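ABC transporter (PDB 1JI0) binds ATP and is probably the ATP-hydrolysing subunit of an ABC transporter that carries branched-chain amino acids across the membrane. Local coordinates at residues 39-44 with 195-200; 209-212 with 217-220; 44-49 with 86-91; 201-206 with 225-230. One frame throughout, in Å; residues are numbered along the deposited sequence.

Contact 1. Residues 39-44 with 195-200; sequences GANGAG and VEQNAL. With ATP (adenosine-5'-triphosphate), chain B.
Gln197 lays its amide obliquely across the side chain of Asn41, NE2 coming within 3.8 Å of Asn41 CB while OE1 stands 4.0 Å from Asn41 ND2. The amide planes are 46° apart, and at 4.0 Å the polar ends only graze each other. Gln197 arrives there because its CG is anti to the backbone N (chi1 173°) and the rest of the chain stays extended. Beneath them the backbones come close: Gly39 N lies 3.8 Å from Glu196 O, a carbonyl oxygen that is buried here without a hydrogen-bond partner in the model. Residue Glu196 is fixed at its other end. Its OE1 accepts from Gln197 N at 2.9 Å and from Asn198 N, one from each face of the carboxylate and both on the anti side, and OE2 is bonded to Ser167 OG. The carboxylate thus braces the turn that leads into the next helix. Across the contact, a type II turn from Ala40 to Ala43 curls the phosphate-binding loop around the beta phosphate, with Gly42 N donating to ATP O1B at 2.8 Å and Gly44 N adding a weak bond at 3.4 Å. Such a loop is the Walker A motif of P-loop ATPases, and Gln197 probably occupies the place where many ABC ATPases carry the switch histidine. The contact therefore joins the loop between strand 34-38 and helix 45-52 to the end of the adjacent parallel strand 192-196, just where helix 199-205 begins.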
# COMPACT_ATOMS: atom_id res chain seq x y z
N GLY A 39 -4.02 -9.57 8.66
CA GLY A 39 -5.11 -10.45 9.00
C GLY A 39 -5.18 -11.59 8.01
O GLY A 39 -4.57 -11.52 6.94
N ALA A 40 -5.92 -12.64 8.36
CA ALA A 40 -6.06 -13.80 7.49
C ALA A 40 -6.83 -13.46 6.22
O ALA A 40 -7.50 -12.43 6.14
CB ALA A 40 -6.76 -14.93 8.24
N ASN A 41 -6.74 -14.34 5.23
CA ASN A 41 -7.43 -14.13 3.97
C ASN A 41 -8.94 -14.03 4.20
O ASN A 41 -9.54 -14.87 4.85
CB ASN A 41 -7.13 -15.29 3.02
CG ASN A 41 -7.28 -14.88 1.57
OD1 ASN A 41 -8.38 -14.66 1.09
ND2 ASN A 41 -6.15 -14.78 0.88
N GLY A 42 -9.54 -12.98 3.65
CA GLY A 42 -10.97 -12.79 3.82
C GLY A 42 -11.33 -11.92 5.01
O GLY A 42 -12.50 -11.77 5.37
N ALA A 43 -10.31 -11.33 5.65
CA ALA A 43 -10.54 -10.47 6.80
C ALA A 43 -11.16 -9.14 6.39
O ALA A 43 -11.86 -8.50 7.18
CB ALA A 43 -9.22 -10.23 7.53
N GLY A 44 -10.92 -8.72 5.15
CA GLY A 44 -11.46 -7.47 4.66
C GLY A 44 -10.39 -6.44 4.35
O GLY A 44 -10.68 -5.25 4.23
N VAL A 195 -1.01 -3.41 3.40
CA VAL A 195 -1.90 -4.51 3.73
C VAL A 195 -1.13 -5.79 3.39
O VAL A 195 -0.61 -5.92 2.28
CB VAL A 195 -3.20 -4.46 2.90
CG1 VAL A 195 -3.93 -5.78 3.03
CG2 VAL A 195 -4.09 -3.32 3.40
N GLU A 196 -1.04 -6.71 4.33
CA GLU A 196 -0.29 -7.94 4.10
C GLU A 196 -0.83 -9.16 4.81
O GLU A 196 -1.49 -9.08 5.84
CB GLU A 196 1.18 -7.75 4.52
CG GLU A 196 2.13 -7.38 3.39
CD GLU A 196 2.33 -8.51 2.41
OE1 GLU A 196 1.82 -9.62 2.66
OE2 GLU A 196 3.01 -8.31 1.38
N GLN A 197 -0.55 -10.31 4.21
CA GLN A 197 -0.94 -11.59 4.77
C GLN A 197 0.31 -12.06 5.50
O GLN A 197 0.24 -12.77 6.50
CB GLN A 197 -1.32 -12.56 3.65
CG GLN A 197 -1.59 -13.98 4.11
CD GLN A 197 -2.49 -14.73 3.16
OE1 GLN A 197 -2.34 -14.64 1.93
NE2 GLN A 197 -3.44 -15.48 3.71
N ASN A 198 1.47 -11.63 5.00
CA ASN A 198 2.76 -11.96 5.60
C ASN A 198 2.93 -10.99 6.76
O ASN A 198 3.60 -9.97 6.63
CB ASN A 198 3.88 -11.79 4.57
CG ASN A 198 5.22 -12.34 5.06
OD1 ASN A 198 6.08 -12.70 4.25
ND2 ASN A 198 5.40 -12.40 6.37
N ALA A 199 2.31 -11.32 7.89
CA ALA A 199 2.34 -10.48 9.07
C ALA A 199 3.74 -10.23 9.62
O ALA A 199 4.06 -9.11 10.02
CB ALA A 199 1.45 -11.10 10.16
N LEU A 200 4.58 -11.26 9.64
CA LEU A 200 5.94 -11.09 10.13
C LEU A 200 6.68 -10.02 9.34
O LEU A 200 7.19 -9.05 9.89
CB LEU A 200 6.70 -12.42 10.04
CG LEU A 200 8.13 -12.41 10.59
CD1 LEU A 200 8.12 -11.93 12.03
CD2 LEU A 200 8.72 -13.81 10.49
PG ATP B . -7.08 -9.95 -0.44
O1G ATP B . -6.35 -11.15 -0.90
O2G ATP B . -6.22 -8.90 0.15
O3G ATP B . -8.13 -9.49 -1.42
PB ATP B . -8.73 -9.63 1.97
O1B ATP B . -8.64 -10.35 3.28
O2B ATP B . -8.31 -8.25 1.91
O3B ATP B . -7.87 -10.47 0.86
PA ATP B . -11.38 -8.96 0.91
O1A ATP B . -11.03 -8.41 -0.40
O2A ATP B . -11.92 -8.03 1.94
O3A ATP B . -10.17 -9.85 1.47
O5' ATP B . -12.41 -10.12 0.69
C5' ATP B . -12.91 -10.89 1.78
C4' ATP B . -14.33 -10.56 2.09
O4' ATP B . -15.13 -10.98 0.95
C3' ATP B . -14.86 -11.35 3.26
O3' ATP B . -15.54 -10.46 4.17
C2' ATP B . -15.77 -12.36 2.62
O2' ATP B . -16.86 -12.77 3.45
C1' ATP B . -16.34 -11.55 1.44
N9 ATP B . -17.00 -12.34 0.33
C8 ATP B . -16.94 -12.11 -1.03
N7 ATP B . -17.62 -12.95 -1.77
C5 ATP B . -18.17 -13.81 -0.83
C6 ATP B . -19.02 -14.95 -0.96
N6 ATP B . -19.43 -15.36 -2.15
N1 ATP B . -19.42 -15.61 0.17
C2 ATP B . -18.99 -15.18 1.36
N3 ATP B . -18.19 -14.12 1.62
C4 ATP B . -17.81 -13.46 0.46

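Contact 2. Residues 209-212 with 217-220; sequences GYVL and IVLE
Tyr210 and Glu220 run side by side in the same direction from facing strands. With its CG anti to the carbonyl carbon (chi1 -68°), the tyrosine brings CD2 to 3.5 Å from Glu220 CB. Glu220 puts its own CG between backbone N and carbonyl carbon (chi1 65°), then extends along the ring, the carboxylate plane turned 64° from it. One water joins the two ends, lying in the ring plane 2.6 Å from Tyr210 OH and donating to Glu220 OE2 at 2.7 Å; Lys28 N and Tyr208 OH are further partners of the hydroxyl and the carboxylate. Ile217 CG2 meets the ring edge, while its CD1 crosses to Leu212 CD1 at 3.7 Å. Replacing Tyr210 by a phenylalanine would probably leave the water and Lys28 N without their shared hydroxyl partner. Val211 points to the other face of the sheet, with Leu219, and its CG1 touches CG2 of Val218 at 3.8 Å. Val211 N donates to Leu219 O (2.8 Å), yet Val211 O receives Val218 N (2.9 Å), so two residues face one. This is a classic beta bulge, set in the antiparallel hairpin of strands 208-213 and 216-222 that finishes one side of the mixed sheet of the ABC ATPase fold.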
# COMPACT_ATOMS: atom_id res chain seq x y z
N GLY A 209 0.63 -1.15 13.63
CA GLY A 209 -0.14 -2.18 12.96
C GLY A 209 -1.55 -2.33 13.48
O GLY A 209 -1.86 -1.95 14.62
N TYR A 210 -2.42 -2.90 12.65
CA TYR A 210 -3.81 -3.15 12.99
C TYR A 210 -4.12 -4.59 12.59
O TYR A 210 -3.80 -5.01 11.48
CB TYR A 210 -4.75 -2.21 12.23
CG TYR A 210 -4.66 -0.76 12.62
CD1 TYR A 210 -3.75 0.10 12.01
CD2 TYR A 210 -5.52 -0.23 13.59
CE1 TYR A 210 -3.69 1.46 12.36
CE2 TYR A 210 -5.47 1.11 13.94
CZ TYR A 210 -4.56 1.94 13.33
OH TYR A 210 -4.50 3.26 13.70
N VAL A 211 -4.74 -5.35 13.49
CA VAL A 211 -5.07 -6.74 13.19
C VAL A 211 -6.56 -6.82 12.88
O VAL A 211 -7.40 -6.63 13.76
CB VAL A 211 -4.74 -7.67 14.38
CG1 VAL A 211 -5.06 -9.11 14.01
CG2 VAL A 211 -3.27 -7.55 14.74
N LEU A 212 -6.87 -7.11 11.62
CA LEU A 212 -8.24 -7.22 11.14
C LEU A 212 -8.70 -8.68 11.11
O LEU A 212 -8.05 -9.54 10.51
CB LEU A 212 -8.33 -6.61 9.73
CG LEU A 212 -9.67 -6.45 8.99
CD1 LEU A 212 -10.54 -5.39 9.66
CD2 LEU A 212 -9.40 -6.03 7.54
N ILE A 217 -11.27 -4.69 13.87
CA ILE A 217 -9.91 -4.60 14.40
C ILE A 217 -9.94 -5.19 15.81
O ILE A 217 -10.65 -4.68 16.67
CB ILE A 217 -9.42 -3.13 14.48
CG1 ILE A 217 -9.52 -2.47 13.10
CG2 ILE A 217 -7.97 -3.09 14.95
CD1 ILE A 217 -8.78 -3.19 12.01
N VAL A 218 -9.20 -6.26 16.04
CA VAL A 218 -9.19 -6.88 17.36
C VAL A 218 -8.00 -6.43 18.20
O VAL A 218 -7.97 -6.62 19.41
CB VAL A 218 -9.19 -8.42 17.25
CG1 VAL A 218 -10.44 -8.89 16.53
CG2 VAL A 218 -7.96 -8.90 16.50
N LEU A 219 -7.01 -5.83 17.54
CA LEU A 219 -5.81 -5.38 18.22
C LEU A 219 -5.06 -4.40 17.34
O LEU A 219 -5.06 -4.52 16.11
CB LEU A 219 -4.91 -6.58 18.52
CG LEU A 219 -3.63 -6.39 19.32
CD1 LEU A 219 -3.95 -5.88 20.70
CD2 LEU A 219 -2.89 -7.71 19.42
N GLU A 220 -4.42 -3.41 17.96
CA GLU A 220 -3.64 -2.44 17.22
C GLU A 220 -2.53 -1.97 18.14
O GLU A 220 -2.60 -2.17 19.36
CB GLU A 220 -4.50 -1.25 16.77
CG GLU A 220 -5.04 -0.41 17.92
CD GLU A 220 -5.73 0.85 17.45
OE1 GLU A 220 -6.93 0.79 17.11
OE2 GLU A 220 -5.07 1.90 17.41
O HOH W 1 -5.65 4.06 15.86

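Contact 3. Residues 44-49 with 86-91; sequences GKTTTL and VPEGRR. With ATP (adenosine-5'-triphosphate), chain B.
The first turn of helix 45-52 and the loop 86-91 keep their backbones well apart, 8.3 Å between Thr46 CA and Pro87 CA, with the ATP phosphates beside the gap. The helix start belongs to the Walker A motif, or P-loop, and the loop probably corresponds to the Q-loop of ABC ATPases, with Glu88 where the family usually has glutamine. Only one pair of side chains bridges the two: Thr46 OG1 stands 3.1 Å from Glu88 OE1, and the threonine hydroxyl is hydrogen-bonded to Asp164. Both atoms crowd the gamma phosphorus, so the fit is doubtful on both sides and gives no ground for a bond between them. Glu88 reaches the gap on an extended chain, its OE2 3.0 Å from ATP O1G. In relatives this space commonly holds a magnesium ion. Lys45 folds back through two bends (chi3 -60°, chi4 -61°), which brings NZ alongside the beta phosphate to donate to ATP O1B at 2.8 Å and also to Gly39 O, tying loop to nucleotide. Farther out, Arg91 spreads its guanidinium over Pro87, CB lying 3.5 Å above the centre of the plane, and NE makes a weak bond to Glu88 O. At the helix start, Gly44 O is gripped from opposite faces of its plane by Thr48 N at 3.0 Å and Thr48 OG1 at 2.9 Å, the hydroxyl tilted 33° out of that plane.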
# COMPACT_ATOMS: atom_id res chain seq x y z
N GLY A 44 -10.92 -8.72 5.15
CA GLY A 44 -11.46 -7.47 4.66
C GLY A 44 -10.39 -6.44 4.35
O GLY A 44 -10.68 -5.25 4.23
N LYS A 45 -9.15 -6.90 4.19
CA LYS A 45 -8.03 -6.01 3.91
C LYS A 45 -8.13 -5.23 2.60
O LYS A 45 -7.95 -4.01 2.58
CB LYS A 45 -6.72 -6.81 3.95
CG LYS A 45 -6.43 -7.48 5.28
CD LYS A 45 -5.09 -8.20 5.28
CE LYS A 45 -5.03 -9.29 4.21
NZ LYS A 45 -6.06 -10.35 4.42
N THR A 46 -8.38 -5.93 1.49
CA THR A 46 -8.50 -5.30 0.18
C THR A 46 -9.73 -4.40 0.14
O THR A 46 -9.71 -3.35 -0.49
CB THR A 46 -8.63 -6.36 -0.94
OG1 THR A 46 -7.40 -7.06 -1.08
CG2 THR A 46 -8.95 -5.69 -2.28
N THR A 47 -10.79 -4.83 0.80
CA THR A 47 -12.02 -4.05 0.84
C THR A 47 -11.72 -2.71 1.51
O THR A 47 -12.17 -1.67 1.05
CB THR A 47 -13.13 -4.80 1.60
OG1 THR A 47 -13.43 -6.02 0.93
CG2 THR A 47 -14.40 -3.95 1.67
N THR A 48 -10.93 -2.74 2.58
CA THR A 48 -10.59 -1.50 3.28
C THR A 48 -9.89 -0.54 2.34
O THR A 48 -10.26 0.64 2.27
CB THR A 48 -9.70 -1.78 4.51
OG1 THR A 48 -10.42 -2.58 5.44
CG2 THR A 48 -9.28 -0.47 5.18
N LEU A 49 -8.89 -1.03 1.61
CA LEU A 49 -8.15 -0.18 0.67
C LEU A 49 -9.05 0.29 -0.47
O LEU A 49 -8.91 1.42 -0.95
CB LEU A 49 -6.96 -0.93 0.08
CG LEU A 49 -5.83 -1.43 0.98
CD1 LEU A 49 -4.73 -2.00 0.11
CD2 LEU A 49 -5.27 -0.29 1.81
N VAL A 86 -1.26 0.40 -5.18
CA VAL A 86 -0.61 -0.67 -5.94
C VAL A 86 -1.40 -1.89 -5.48
O VAL A 86 -1.09 -2.51 -4.46
CB VAL A 86 0.87 -0.84 -5.55
CG1 VAL A 86 1.51 -1.91 -6.43
CG2 VAL A 86 1.63 0.47 -5.73
N PRO A 87 -2.45 -2.25 -6.24
CA PRO A 87 -3.34 -3.39 -5.97
C PRO A 87 -2.67 -4.74 -6.10
O PRO A 87 -1.52 -4.83 -6.50
CB PRO A 87 -4.43 -3.20 -7.02
CG PRO A 87 -3.63 -2.74 -8.20
CD PRO A 87 -2.71 -1.70 -7.59
N GLU A 88 -3.41 -5.79 -5.73
CA GLU A 88 -2.90 -7.15 -5.84
C GLU A 88 -2.91 -7.51 -7.32
O GLU A 88 -3.71 -6.99 -8.09
CB GLU A 88 -3.81 -8.13 -5.09
CG GLU A 88 -3.61 -8.17 -3.59
CD GLU A 88 -4.51 -9.19 -2.90
OE1 GLU A 88 -5.74 -8.97 -2.85
OE2 GLU A 88 -3.98 -10.22 -2.43
N GLY A 89 -2.00 -8.40 -7.72
CA GLY A 89 -1.95 -8.80 -9.11
C GLY A 89 -0.82 -8.18 -9.91
O GLY A 89 -0.79 -8.33 -11.13
N ARG A 90 0.09 -7.49 -9.23
CA ARG A 90 1.23 -6.86 -9.89
C ARG A 90 0.79 -6.31 -11.25
O ARG A 90 1.45 -6.54 -12.26
CB ARG A 90 2.34 -7.90 -10.10
CG ARG A 90 2.54 -8.86 -8.93
CD ARG A 90 3.29 -10.10 -9.37
NE ARG A 90 3.26 -11.15 -8.36
CZ ARG A 90 3.61 -12.42 -8.59
NH1 ARG A 90 4.01 -12.79 -9.80
NH2 ARG A 90 3.55 -13.32 -7.61
N ARG A 91 -0.32 -5.60 -11.26
CA ARG A 91 -0.85 -5.03 -12.50
C ARG A 91 0.15 -4.10 -13.17
O ARG A 91 0.59 -3.11 -12.59
CB ARG A 91 -2.16 -4.30 -12.22
CG ARG A 91 -3.21 -5.20 -11.61
CD ARG A 91 -4.43 -4.45 -11.13
NE ARG A 91 -5.24 -5.29 -10.25
CZ ARG A 91 -6.32 -4.87 -9.60
NH1 ARG A 91 -6.73 -3.62 -9.73
NH2 ARG A 91 -6.98 -5.71 -8.81
PG ATP B . -7.08 -9.95 -0.44
O1G ATP B . -6.35 -11.15 -0.90
O2G ATP B . -6.22 -8.90 0.15
O3G ATP B . -8.13 -9.49 -1.42
PB ATP B . -8.73 -9.63 1.97
O1B ATP B . -8.64 -10.35 3.28
O2B ATP B . -8.31 -8.25 1.91
O3B ATP B . -7.87 -10.47 0.86
PA ATP B . -11.38 -8.96 0.91
O1A ATP B . -11.03 -8.41 -0.40
O2A ATP B . -11.92 -8.03 1.94
O3A ATP B . -10.17 -9.85 1.47
O5' ATP B . -12.41 -10.12 0.69
C5' ATP B . -12.91 -10.89 1.78
C4' ATP B . -14.33 -10.56 2.09
O4' ATP B . -15.13 -10.98 0.95
C3' ATP B . -14.86 -11.35 3.26
O3' ATP B . -15.54 -10.46 4.17
C2' ATP B . -15.77 -12.36 2.62
O2' ATP B . -16.86 -12.77 3.45
C1' ATP B . -16.34 -11.55 1.44
N9 ATP B . -17.00 -12.34 0.33
C8 ATP B . -16.94 -12.11 -1.03
N7 ATP B . -17.62 -12.95 -1.77
C5 ATP B . -18.17 -13.81 -0.83
C6 ATP B . -19.02 -14.95 -0.96
N6 ATP B . -19.43 -15.36 -2.15
N1 ATP B . -19.42 -15.61 0.17
C2 ATP B . -18.99 -15.18 1.36
N3 ATP B . -18.19 -14.12 1.62
C4 ATP B . -17.81 -13.46 0.46

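Contact 4. Residues 201-206 with 225-230; sequences GALKVA and ELLDNE
No ring or other flat group enters the meeting of Leu203 with Leu226 and Leu227; the faces here are those of branched aliphatic chains. Leu203 and Leu227 slide past each other in opposite directions, so that the methyl CD2 of Leu227 lies against the root of its partner, 3.7 Å from Leu203 CB, and also 3.9 Å from Leu203 CD1. Leu226 comes in differently. It crosses Leu203 at about a right angle, and the touch is between single methyls, Leu203 CD2 and Leu226 CD1 at 3.9 Å. All three leucines place CG anti to the carbonyl carbon; in Leu203 (chi1 -72°) this sends the fork out from the helix, one methyl for each partner. The other methyl of Leu227, CD1, lies at 4.3 Å from Lys204 CG, where the aliphatic part of the lysine borders the contact before its end leads away. An alanine in place of Leu227 would probably open a gap beside Leu203 CB and leave the Leu203 side chain freer to turn. Just beyond, the amide of Asn229 caps the next helix through OD1, which accepts from Val232 N, and Leu227 O is bonded to Arg233. The packing is purely apolar and distant from the nucleotide. It sets helix 199-205, whose Leu203 also rests on Ile38 of strand 34-38, against the short helix 223-227, which in turn lies on Leu219 of strand 216-222 through Leu226; two helices are thus joined on one face of the mixed sheet.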
# COMPACT_ATOMS: atom_id res chain seq x y z
N GLY A 201 6.75 -10.19 8.02
CA GLY A 201 7.44 -9.22 7.20
C GLY A 201 6.86 -7.83 7.34
O GLY A 201 7.60 -6.86 7.46
N ALA A 202 5.53 -7.74 7.35
CA ALA A 202 4.85 -6.46 7.47
C ALA A 202 5.13 -5.77 8.80
O ALA A 202 5.47 -4.59 8.84
CB ALA A 202 3.34 -6.66 7.28
N LEU A 203 4.96 -6.51 9.90
CA LEU A 203 5.20 -5.93 11.22
C LEU A 203 6.66 -5.54 11.45
O LEU A 203 6.94 -4.61 12.22
CB LEU A 203 4.73 -6.90 12.31
CG LEU A 203 3.21 -7.03 12.42
CD1 LEU A 203 2.86 -8.14 13.41
CD2 LEU A 203 2.62 -5.69 12.86
N LYS A 204 7.59 -6.23 10.81
CA LYS A 204 9.01 -5.91 10.97
C LYS A 204 9.39 -4.56 10.35
O LYS A 204 10.35 -3.92 10.80
CB LYS A 204 9.88 -7.02 10.38
CG LYS A 204 9.77 -8.34 11.14
CD LYS A 204 10.51 -9.48 10.44
CE LYS A 204 12.01 -9.28 10.46
NZ LYS A 204 12.70 -10.43 9.82
N VAL A 205 8.67 -4.12 9.33
CA VAL A 205 8.99 -2.85 8.70
C VAL A 205 8.08 -1.70 9.11
O VAL A 205 8.44 -0.54 8.96
CB VAL A 205 8.97 -2.95 7.15
CG1 VAL A 205 9.98 -3.97 6.70
CG2 VAL A 205 7.57 -3.30 6.65
N ALA A 206 6.91 -2.03 9.64
CA ALA A 206 5.95 -1.02 10.03
C ALA A 206 6.20 -0.34 11.37
O ALA A 206 6.89 -0.87 12.24
CB ALA A 206 4.54 -1.62 10.03
N GLU A 225 5.70 -4.02 19.37
CA GLU A 225 4.89 -4.57 20.45
C GLU A 225 3.93 -5.68 19.99
O GLU A 225 3.71 -6.66 20.70
CB GLU A 225 4.13 -3.45 21.14
CG GLU A 225 5.00 -2.70 22.12
CD GLU A 225 4.38 -1.41 22.63
OE1 GLU A 225 3.14 -1.34 22.78
OE2 GLU A 225 5.15 -0.46 22.90
N LEU A 226 3.36 -5.53 18.80
CA LEU A 226 2.47 -6.56 18.28
C LEU A 226 3.24 -7.86 18.05
O LEU A 226 2.69 -8.95 18.21
CB LEU A 226 1.82 -6.09 16.98
CG LEU A 226 0.88 -4.89 17.15
CD1 LEU A 226 0.33 -4.45 15.80
CD2 LEU A 226 -0.27 -5.29 18.09
N LEU A 227 4.51 -7.75 17.69
CA LEU A 227 5.35 -8.92 17.46
C LEU A 227 5.60 -9.69 18.76
O LEU A 227 5.89 -10.89 18.73
CB LEU A 227 6.69 -8.48 16.86
CG LEU A 227 6.67 -8.11 15.38
CD1 LEU A 227 7.98 -7.46 14.99
CD2 LEU A 227 6.42 -9.35 14.56
N ASP A 228 5.49 -9.00 19.89
CA ASP A 228 5.69 -9.64 21.18
C ASP A 228 4.39 -10.04 21.84
O ASP A 228 4.39 -10.60 22.94
CB ASP A 228 6.47 -8.72 22.12
CG ASP A 228 7.96 -8.77 21.86
OD1 ASP A 228 8.49 -9.89 21.65
OD2 ASP A 228 8.61 -7.71 21.88
N ASN A 229 3.27 -9.75 21.19
CA ASN A 229 1.97 -10.11 21.73
C ASN A 229 1.75 -11.59 21.49
O ASN A 229 1.87 -12.07 20.36
CB ASN A 229 0.87 -9.29 21.08
CG ASN A 229 -0.51 -9.67 21.59
OD1 ASN A 229 -1.17 -10.54 21.03
ND2 ASN A 229 -0.94 -9.02 22.67
N GLU A 230 1.42 -12.32 22.55
CA GLU A 230 1.21 -13.76 22.47
C GLU A 230 0.14 -14.18 21.48
O GLU A 230 0.28 -15.20 20.81
CB GLU A 230 0.90 -14.32 23.86
CG GLU A 230 1.09 -15.83 23.98
CD GLU A 230 2.52 -16.27 23.65
OE1 GLU A 230 3.48 -15.69 24.21
OE2 GLU A 230 2.68 -17.20 22.83

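Contacts 1 and 3 share Gly44 and both touch ATP, with their centres about 11 Å apart; Val195 CG2 of contact 1 packs on Leu49 CG of contact 3 at 3.5 Å. The hairpin of contact 2 packs against this loop, Leu212 O lying 3.3 Å from Ala43 CB and Leu212 CD2 3.4 Å from Gly44 C. Contact 4 does not touch contact 3, its nearest atoms being about 9 Å away. It is linked instead to contact 2, where Leu219 CG meets Leu226 CD2 at 3.7 Å, and to contact 1, with which it shares helix 199-205. The four thus grade from nucleotide pocket to peripheral packing within one ATPase fold.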